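Local coordinates for protein insulinase family protease (Yersinia pestis, PDB 3GO9) that is a predicted member of the insulinase (M16) protease family whose substrate and activity are not established, at residues Ala343-Val348 with Glu459-Ile464; Trp301-Val306 with Ala349-Ala354; Thr208-Thr213 with Gly238-Pro243. One frame throughout, in Å; residues are numbered along the deposited sequence. Where two conformers were deposited one is given.

Contact 1: Ala343-Val348 with Glu459-Ile464; sequences ANMTFV and EIYNGI
Met-345, a selenomethionine, and Thr-346 on helix 341-358 meet Ile-460, Tyr-461 and Ile-464 on helix 454-465, mostly through aliphatic groups and the selenium. The two helix segments run nearly parallel, their axes 26° apart and 10.0 Å from each other at closest approach. In the first apolar group the chain of Met-345 stretches across the gap with CG trans to the backbone nitrogen (chi1 -179°) and bends only at chi3 (72°), which brings its methyl CE within 3.6 Å of Ile-460 CG2. The selenium lies beside the base of Tyr-461, with SE 4.1 Å from CB, and the two side chains cross at about a right angle. In the second group the tip of Ile-464 reaches Thr-346, where CD1 sits 3.8 Å from both OG1 and CG2. Met-345 also touches Leu-269 of strand 267-276, so the two helices pack side by side on the five-stranded sheet of an alpha/beta domain. Thr-346 OG1 is hydrogen-bonded to Thr-342 O in its own helix and meets the isoleucine methyl by van der Waals contact only. The absence of a polar pair between the segments is consistent with association through van der Waals packing.

Contact 2: Trp301-Val306 with Ala349-Ala354; sequences WHIKQV and ARELAA. With ZN (zinc ion), chain D.
His-302 and Glu-351 grip one zinc ion bound between helices 283-309 and 341-358, in the alpha/beta fold of the region assigned to the M16 inactive domain. His-302 NE2 and Glu-351 OE1 each lie 2.0 Å from the zinc, and a water is a third ligand. The imidazole reaches the metal with CG trans to the backbone nitrogen (chi1 177°). Zinc is 3.0 Å from His-302 CD2 and 3.1 Å from His-302 CE1, hence nearly symmetric about NE2. Glu-351 arrives by a folded path, its chain bent at chi2 (-57°), which turns the carboxylate toward the other helix. Its plane is 30° from that of the imidazole, and OE1 lies at the ring edge. The 3.1 Å between His-302 NE2 and Glu-351 OE1 reflects their shared metal and is not a hydrogen bond.

Aliphatic groups flank the site. Ile-303 and Glu-351 run alongside each other, pointing opposite ways, with Ile-303 CG1 3.8 Å from Glu-351 CB, while Ile-303 CD1 meets Leu-352 CD2 at 3.9 Å. Val-306 places CG2 3.6 Å from the zinc. Binding by the carboxylate is monodentate: Glu-351 OE2 stays 3.3 Å from the zinc ion.

Contact 3: Thr208-Thr213 with Gly238-Pro243; sequences TPDAMT and GKRTAP
The guanidinium of Arg-240 carries the methyl of Ala-211 over one face, offset toward the rim, with CB 3.4 Å from NH2; Thr-208 OG1 approaches the same group obliquely. The other flat group, the carboxylate of Asp-210, is held by both its oxygens. These residues join two elements of the fold: a short 3-10 turn at 209-210 leading into strand 212-218 of the seven-stranded sheet, and the irregular segment 238-243 that follows helix 222-233. The evidence for the turn is two i to i+3 backbone bonds, Ala-211 N to Thr-208 O and Met-212 N to Pro-209 O.

Asp-210 OD2 accepts the backbone N-H of Arg-240 through its syn lone pair at 2.9 Å, and the bond is nearly straight (165°). Its partner OD1 takes the hydroxyl proton of Thr-208 OG1 at 2.6 Å, almost in line with the C-O bond. With CG between the backbone nitrogen and carbonyl carbon (chi1 63°), both oxygens of Asp-210 are placed to accept these bonds, which should fix the rotation of the carboxylate. Arg-240 NE makes a further, weak bond to Thr-208 OG1 at 3.4 Å. The stronger polar partners of this arginine lie beyond the turn: NH2 donates to Trp-206 O and Asn-57 O, which ties the 238-243 segment to the end of helix 196-206 and to the neighbourhood of strand 50-56.

Gly-238 lies against Thr-208, with Thr-208 CB 3.7 Å from Gly-238 C. Its phi of 107° suits a residue without a side chain, and Thr-208 CG2 packs on the side where a CB would point. Lys-239 crosses Asp-210 at about a right angle, but their charged atoms stay too far apart for a salt bridge. A water joins them instead, accepting from Lys-239 NZ at 2.5 Å and donating to Asp-210 OD2 at 2.6 Å.

Contact 3 comes first along the chain and closes a loop holding most of strand 212-218 and helix 222-233, so it ties the start of an interior strand of the seven-stranded sheet to the segment after that helix. It ends before the others begin, on the opposite side of the chain's centre, its centre about 51 Å from that of contact 1 and about 49 Å from that of contact 2. Contact 2 opens at 301-306 and closes at 349-354 after the hairpin of strands 316-324 and 327-336. Contact 1 opens at 343-348, before that closure, and ends at 459-464, so the two cross. Both use helix 341-358; Ile-464 CG2 also touches Ala-349 O at 3.5 Å.

Contact 1: Ala343-Val348 with Glu459-Ile464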
loop_
_atom_site.group_PDB
_atom_site.type_symbol
_atom_site.label_atom_id
_atom_site.label_comp_id
_atom_site.label_asym_id
_atom_site.label_seq_id
_atom_site.Cartn_x
_atom_site.Cartn_y
_atom_site.Cartn_z
ATOM N N ALA A 343 -24.801 -11.390 18.763
ATOM C CA ALA A 343 -25.437 -12.278 17.775
ATOM C C ALA A 343 -24.634 -12.345 16.479
ATOM O O ALA A 343 -24.433 -13.413 15.916
ATOM C CB ALA A 343 -26.879 -11.817 17.487
ATOM N N ASN A 344 -24.154 -11.194 16.007
ATOM C CA ASN A 344 -23.440 -11.123 14.758
ATOM C C ASN A 344 -22.044 -11.742 14.838
ATOM O O ASN A 344 -21.608 -12.458 13.934
ATOM C CB ASN A 344 -23.418 -9.678 14.217
ATOM C CG ASN A 344 -24.722 -9.296 13.527
ATOM O OD1 ASN A 344 -25.407 -10.179 13.008
ATOM N ND2 ASN A 344 -25.104 -8.003 13.569
HETATM N N MSE A 345 -21.372 -11.518 15.960
HETATM C CA MSE A 345 -20.119 -12.195 16.214
HETATM C C MSE A 345 -20.296 -13.719 16.279
HETATM O O MSE A 345 -19.503 -14.477 15.723
HETATM C CB MSE A 345 -19.498 -11.715 17.497
HETATM C CG MSE A 345 -18.172 -12.380 17.801
HETATM SE SE MSE A 345 -17.401 -11.957 19.566
HETATM C CE MSE A 345 -18.610 -12.970 20.675
ATOM N N THR A 346 -21.359 -14.151 16.957
ATOM C CA THR A 346 -21.674 -15.580 17.077
ATOM C C THR A 346 -21.905 -16.208 15.696
ATOM O O THR A 346 -21.416 -17.319 15.414
ATOM C CB THR A 346 -22.893 -15.788 18.031
ATOM O OG1 THR A 346 -22.518 -15.409 19.373
ATOM C CG2 THR A 346 -23.322 -17.261 18.016
ATOM N N PHE A 347 -22.622 -15.494 14.828
ATOM C CA PHE A 347 -22.873 -15.928 13.451
ATOM C C PHE A 347 -21.553 -16.190 12.743
ATOM O O PHE A 347 -21.352 -17.246 12.165
ATOM C CB PHE A 347 -23.647 -14.858 12.658
ATOM C CG PHE A 347 -23.633 -15.108 11.174
ATOM C CD1 PHE A 347 -24.370 -16.160 10.637
ATOM C CD2 PHE A 347 -22.862 -14.348 10.316
ATOM C CE1 PHE A 347 -24.357 -16.415 9.269
ATOM C CE2 PHE A 347 -22.833 -14.617 8.917
ATOM C CZ PHE A 347 -23.564 -15.652 8.407
ATOM N N VAL A 348 -20.648 -15.222 12.781
ATOM C CA VAL A 348 -19.348 -15.408 12.107
ATOM C C VAL A 348 -18.499 -16.503 12.788
ATOM O O VAL A 348 -17.873 -17.286 12.114
ATOM C CB VAL A 348 -18.567 -14.081 11.982
ATOM C CG1 VAL A 348 -17.188 -14.321 11.395
ATOM C CG2 VAL A 348 -19.344 -13.096 11.110
ATOM N N GLU A 459 -14.612 -14.391 25.898
ATOM C CA GLU A 459 -15.047 -15.656 26.490
ATOM C C GLU A 459 -16.128 -16.344 25.662
ATOM O O GLU A 459 -16.039 -17.553 25.400
ATOM C CB GLU A 459 -15.534 -15.432 27.921
ATOM C CG GLU A 459 -14.427 -14.983 28.876
ATOM C CD GLU A 459 -14.932 -14.805 30.293
ATOM O OE1 GLU A 459 -16.015 -15.343 30.632
ATOM O OE2 GLU A 459 -14.244 -14.135 31.076
ATOM N N ILE A 460 -17.133 -15.561 25.233
ATOM C CA ILE A 460 -18.210 -16.036 24.355
ATOM C C ILE A 460 -17.631 -16.601 23.059
ATOM O O ILE A 460 -17.941 -17.714 22.641
ATOM C CB ILE A 460 -19.233 -14.895 24.060
ATOM C CG1 ILE A 460 -20.046 -14.560 25.313
ATOM C CG2 ILE A 460 -20.186 -15.249 22.928
ATOM C CD1 ILE A 460 -20.893 -13.277 25.195
ATOM N N TYR A 461 -16.738 -15.840 22.447
ATOM C CA TYR A 461 -16.041 -16.239 21.240
ATOM C C TYR A 461 -15.262 -17.531 21.467
ATOM O O TYR A 461 -15.340 -18.476 20.664
ATOM C CB TYR A 461 -15.085 -15.116 20.773
ATOM C CG TYR A 461 -14.328 -15.476 19.521
ATOM C CD1 TYR A 461 -14.861 -15.247 18.260
ATOM C CD2 TYR A 461 -13.053 -16.032 19.583
ATOM C CE1 TYR A 461 -14.162 -15.591 17.131
ATOM C CE2 TYR A 461 -12.358 -16.359 18.484
ATOM C CZ TYR A 461 -12.913 -16.150 17.244
ATOM O OH TYR A 461 -12.237 -16.461 16.111
ATOM N N ASN A 462 -14.500 -17.575 22.558
ATOM C CA ASN A 462 -13.729 -18.803 22.864
ATOM C C ASN A 462 -14.624 -20.038 22.977
ATOM O O ASN A 462 -14.254 -21.129 22.549
ATOM C CB ASN A 462 -12.912 -18.612 24.137
ATOM C CG ASN A 462 -11.740 -17.675 23.933
ATOM O OD1 ASN A 462 -11.376 -17.328 22.792
ATOM N ND2 ASN A 462 -11.121 -17.264 25.044
ATOM N N GLY A 463 -15.826 -19.847 23.512
ATOM C CA GLY A 463 -16.781 -20.953 23.644
ATOM C C GLY A 463 -17.124 -21.576 22.298
ATOM O O GLY A 463 -17.157 -22.791 22.151
ATOM N N ILE A 464 -17.335 -20.721 21.295
ATOM C CA ILE A 464 -17.723 -21.193 19.960
ATOM C C ILE A 464 -16.556 -21.849 19.263
ATOM O O ILE A 464 -16.713 -22.844 18.546
ATOM C CB ILE A 464 -18.278 -20.047 19.105
ATOM C CG1 ILE A 464 -19.560 -19.487 19.732
ATOM C CG2 ILE A 464 -18.519 -20.513 17.659
ATOM C CD1 ILE A 464 -19.845 -18.053 19.318
#

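Contact 2: Trp301-Val306 with Ala349-Ala354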
loop_
_atom_site.group_PDB
_atom_site.type_symbol
_atom_site.label_atom_id
_atom_site.label_comp_id
_atom_site.label_asym_id
_atom_site.label_seq_id
_atom_site.Cartn_x
_atom_site.Cartn_y
_atom_site.Cartn_z
ATOM N N TRP A 301 -15.581 -15.537 1.027
ATOM C CA TRP A 301 -16.560 -15.886 0.043
ATOM C C TRP A 301 -17.709 -16.745 0.631
ATOM O O TRP A 301 -18.879 -16.454 0.410
ATOM C CB TRP A 301 -15.821 -16.630 -1.052
ATOM C CG TRP A 301 -16.633 -17.289 -2.008
ATOM C CD1 TRP A 301 -17.350 -16.715 -3.005
ATOM C CD2 TRP A 301 -16.808 -18.715 -2.144
ATOM N NE1 TRP A 301 -17.973 -17.686 -3.747
ATOM C CE2 TRP A 301 -17.656 -18.920 -3.241
ATOM C CE3 TRP A 301 -16.322 -19.834 -1.439
ATOM C CZ2 TRP A 301 -18.058 -20.195 -3.651
ATOM C CZ3 TRP A 301 -16.716 -21.094 -1.848
ATOM C CH2 TRP A 301 -17.580 -21.264 -2.948
ATOM N N HIS A 302 -17.338 -17.757 1.400
ATOM C CA HIS A 302 -18.307 -18.689 1.984
ATOM C C HIS A 302 -19.198 -17.975 2.990
ATOM O O HIS A 302 -20.418 -18.172 2.975
ATOM C CB HIS A 302 -17.592 -19.773 2.721
ATOM C CG HIS A 302 -18.500 -20.722 3.408
ATOM N ND1 HIS A 302 -19.085 -21.770 2.747
ATOM C CD2 HIS A 302 -18.910 -20.804 4.696
ATOM C CE1 HIS A 302 -19.861 -22.435 3.590
ATOM N NE2 HIS A 302 -19.781 -21.864 4.777
ATOM N N ILE A 303 -18.585 -17.192 3.869
ATOM C CA ILE A 303 -19.354 -16.445 4.896
ATOM C C ILE A 303 -20.286 -15.458 4.201
ATOM O O ILE A 303 -21.462 -15.353 4.573
ATOM C CB ILE A 303 -18.488 -15.770 5.970
ATOM C CG1 ILE A 303 -17.629 -16.791 6.741
ATOM C CG2 ILE A 303 -19.375 -14.967 6.970
ATOM C CD1 ILE A 303 -16.573 -16.138 7.593
ATOM N N LYS A 304 -19.811 -14.761 3.171
ATOM C CA LYS A 304 -20.672 -13.842 2.455
ATOM C C LYS A 304 -21.863 -14.533 1.864
ATOM O O LYS A 304 -22.965 -13.983 1.917
ATOM C CB LYS A 304 -19.918 -13.163 1.309
ATOM C CG LYS A 304 -18.980 -12.089 1.744
ATOM C CD LYS A 304 -18.849 -11.030 0.632
ATOM C CE LYS A 304 -18.529 -11.624 -0.760
ATOM N NZ LYS A 304 -19.776 -11.917 -1.558
ATOM N N GLN A 305 -21.648 -15.702 1.270
ATOM C CA GLN A 305 -22.752 -16.430 0.654
ATOM C C GLN A 305 -23.751 -16.852 1.725
ATOM O O GLN A 305 -24.954 -16.805 1.475
ATOM C CB GLN A 305 -22.314 -17.705 -0.065
ATOM C CG GLN A 305 -21.125 -17.551 -0.964
ATOM C CD GLN A 305 -21.198 -18.453 -2.153
ATOM O OE1 GLN A 305 -20.919 -19.665 -2.056
ATOM N NE2 GLN A 305 -21.577 -17.878 -3.305
ATOM N N VAL A 306 -23.250 -17.348 2.862
ATOM C CA VAL A 306 -24.143 -17.821 3.952
ATOM C C VAL A 306 -24.964 -16.642 4.422
ATOM O O VAL A 306 -26.159 -16.785 4.698
ATOM C CB VAL A 306 -23.339 -18.409 5.132
ATOM C CG1 VAL A 306 -24.265 -18.734 6.307
ATOM C CG2 VAL A 306 -22.598 -19.689 4.714
ATOM N N ALA A 349 -18.443 -16.511 14.112
ATOM C CA ALA A 349 -17.597 -17.457 14.851
ATOM C C ALA A 349 -18.063 -18.878 14.583
ATOM O O ALA A 349 -17.266 -19.803 14.475
ATOM C CB ALA A 349 -17.647 -17.202 16.327
ATOM N N ARG A 350 -19.356 -19.079 14.408
ATOM C CA ARG A 350 -19.802 -20.451 14.106
ATOM C C ARG A 350 -19.408 -20.862 12.697
ATOM O O ARG A 350 -19.114 -22.038 12.452
ATOM C CB ARG A 350 -21.305 -20.571 14.349
ATOM C CG ARG A 350 -21.652 -20.549 15.870
ATOM C CD ARG A 350 -23.101 -20.654 16.143
ATOM N NE ARG A 350 -23.820 -20.112 15.004
ATOM C CZ ARG A 350 -24.902 -20.635 14.454
ATOM N NH1 ARG A 350 -25.477 -21.719 14.958
ATOM N NH2 ARG A 350 -25.433 -20.025 13.393
ATOM N N GLU A 351 -19.357 -19.912 11.775
ATOM C CA GLU A 351 -18.822 -20.221 10.436
ATOM C C GLU A 351 -17.332 -20.590 10.490
ATOM O O GLU A 351 -16.875 -21.553 9.869
ATOM C CB GLU A 351 -18.960 -19.068 9.479
ATOM C CG GLU A 351 -20.346 -18.792 9.084
ATOM C CD GLU A 351 -21.004 -20.014 8.471
ATOM O OE1 GLU A 351 -20.394 -20.575 7.545
ATOM O OE2 GLU A 351 -22.106 -20.408 8.946
ATOM N N LEU A 352 -16.572 -19.797 11.223
ATOM C CA LEU A 352 -15.144 -20.096 11.360
ATOM C C LEU A 352 -14.867 -21.472 12.020
ATOM O O LEU A 352 -13.998 -22.209 11.579
ATOM C CB LEU A 352 -14.423 -19.007 12.108
ATOM C CG LEU A 352 -14.478 -17.588 11.525
ATOM C CD1 LEU A 352 -13.748 -16.693 12.540
ATOM C CD2 LEU A 352 -13.938 -17.463 10.115
ATOM N N ALA A 353 -15.656 -21.812 13.030
ATOM C CA ALA A 353 -15.529 -23.088 13.709
ATOM C C ALA A 353 -15.816 -24.234 12.735
ATOM O O ALA A 353 -15.105 -25.241 12.735
ATOM C CB ALA A 353 -16.429 -23.157 14.862
ATOM N N ALA A 354 -16.866 -24.077 11.949
ATOM C CA ALA A 354 -17.230 -25.113 10.962
ATOM C C ALA A 354 -16.184 -25.228 9.866
ATOM O O ALA A 354 -15.784 -26.341 9.475
ATOM C CB ALA A 354 -18.650 -24.817 10.359
HETATM ZN ZN ZN D . -20.780 -22.226 6.505
HETATM O O HOH W 1 -19.976 -23.781 7.445
#

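Contact 3: Thr208-Thr213 with Gly238-Pro243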
loop_
_atom_site.group_PDB
_atom_site.type_symbol
_atom_site.label_atom_id
_atom_site.label_comp_id
_atom_site.label_asym_id
_atom_site.label_seq_id
_atom_site.Cartn_x
_atom_site.Cartn_y
_atom_site.Cartn_z
ATOM N N THR A 208 19.015 13.038 -1.430
ATOM C CA THR A 208 20.168 12.580 -2.205
ATOM C C THR A 208 19.679 11.605 -3.299
ATOM O O THR A 208 18.680 10.879 -3.087
ATOM C CB THR A 208 21.242 11.928 -1.301
ATOM O OG1 THR A 208 20.677 10.831 -0.591
ATOM C CG2 THR A 208 21.735 12.968 -0.222
ATOM N N PRO A 209 20.354 11.564 -4.470
ATOM C CA PRO A 209 19.818 10.819 -5.629
ATOM C C PRO A 209 19.765 9.337 -5.391
ATOM O O PRO A 209 18.928 8.630 -5.969
ATOM C CB PRO A 209 20.742 11.191 -6.788
ATOM C CG PRO A 209 21.952 11.868 -6.135
ATOM C CD PRO A 209 21.408 12.492 -4.866
ATOM N N ASP A 210 20.683 8.846 -4.536
ATOM C CA ASP A 210 20.694 7.435 -4.192
ATOM C C ASP A 210 19.509 6.976 -3.348
ATOM O O ASP A 210 19.316 5.755 -3.161
ATOM C CB ASP A 210 22.043 7.071 -3.519
ATOM C CG ASP A 210 22.269 7.792 -2.206
ATOM O OD1 ASP A 210 21.784 8.929 -2.050
ATOM O OD2 ASP A 210 23.015 7.226 -1.343
ATOM N N ALA A 211 18.703 7.930 -2.855
ATOM C CA ALA A 211 17.513 7.654 -2.096
ATOM C C ALA A 211 16.248 7.956 -2.909
ATOM O O ALA A 211 15.185 8.030 -2.319
ATOM C CB ALA A 211 17.512 8.460 -0.840
HETATM N N MSE A 212 16.377 8.066 -4.232
HETATM C CA MSE A 212 15.252 8.470 -5.093
HETATM C C MSE A 212 14.999 7.488 -6.216
HETATM O O MSE A 212 15.933 6.976 -6.829
HETATM C CB MSE A 212 15.488 9.832 -5.731
HETATM C CG MSE A 212 15.747 10.913 -4.695
HETATM SE SE MSE A 212 15.891 12.632 -5.541
HETATM C CE MSE A 212 16.140 13.721 -3.939
ATOM N N THR A 213 13.724 7.300 -6.518
ATOM C CA THR A 213 13.303 6.553 -7.703
ATOM C C THR A 213 12.171 7.287 -8.373
ATOM O O THR A 213 11.135 7.594 -7.717
ATOM C CB THR A 213 12.822 5.143 -7.388
ATOM O OG1 THR A 213 13.831 4.434 -6.617
ATOM C CG2 THR A 213 12.504 4.363 -8.618
ATOM N N GLY A 238 25.147 14.179 -3.664
ATOM C CA GLY A 238 24.995 13.671 -2.313
ATOM C C GLY A 238 24.791 12.183 -2.306
ATOM O O GLY A 238 24.464 11.580 -3.327
ATOM N N LYS A 239 25.104 11.564 -1.160
ATOM C CA LYS A 239 25.006 10.127 -1.008
ATOM C C LYS A 239 24.731 9.919 0.470
ATOM O O LYS A 239 25.256 10.684 1.326
ATOM C CB LYS A 239 26.314 9.435 -1.434
ATOM C CG LYS A 239 26.310 7.930 -1.497
ATOM C CD LYS A 239 27.710 7.390 -1.848
ATOM C CE LYS A 239 27.793 5.895 -1.570
ATOM N NZ LYS A 239 26.825 5.118 -2.406
ATOM N N ARG A 240 23.912 8.928 0.761
ATOM C CA ARG A 240 23.618 8.514 2.121
ATOM C C ARG A 240 24.775 7.743 2.753
ATOM O O ARG A 240 25.218 6.761 2.212
ATOM C CB ARG A 240 22.470 7.520 2.113
ATOM C CG ARG A 240 21.227 8.069 1.641
ATOM C CD ARG A 240 20.774 9.126 2.573
ATOM N NE ARG A 240 19.450 9.606 2.282
ATOM C CZ ARG A 240 18.271 9.114 2.674
ATOM N NH1 ARG A 240 18.101 8.046 3.397
ATOM N NH2 ARG A 240 17.204 9.778 2.328
ATOM N N THR A 241 25.191 8.103 3.951
ATOM C CA THR A 241 26.175 7.231 4.614
ATOM C C THR A 241 25.625 5.874 5.165
ATOM O O THR A 241 26.402 4.895 5.216
ATOM C CB THR A 241 26.974 7.916 5.692
ATOM O OG1 THR A 241 26.367 7.626 6.947
ATOM C CG2 THR A 241 27.138 9.444 5.437
ATOM N N ALA A 242 24.328 5.814 5.544
ATOM C CA ALA A 242 23.668 4.583 6.091
ATOM C C ALA A 242 22.511 4.112 5.182
ATOM O O ALA A 242 21.979 4.907 4.370
ATOM C CB ALA A 242 23.124 4.859 7.488
ATOM N N PRO A 243 22.075 2.846 5.338
ATOM C CA PRO A 243 20.838 2.461 4.608
ATOM C C PRO A 243 19.666 3.384 5.017
ATOM O O PRO A 243 19.597 3.851 6.181
ATOM C CB PRO A 243 20.580 0.997 5.039
ATOM C CG PRO A 243 21.957 0.495 5.606
ATOM C CD PRO A 243 22.613 1.744 6.174
HETATM O O HOH W 2 24.454 5.043 -1.616
#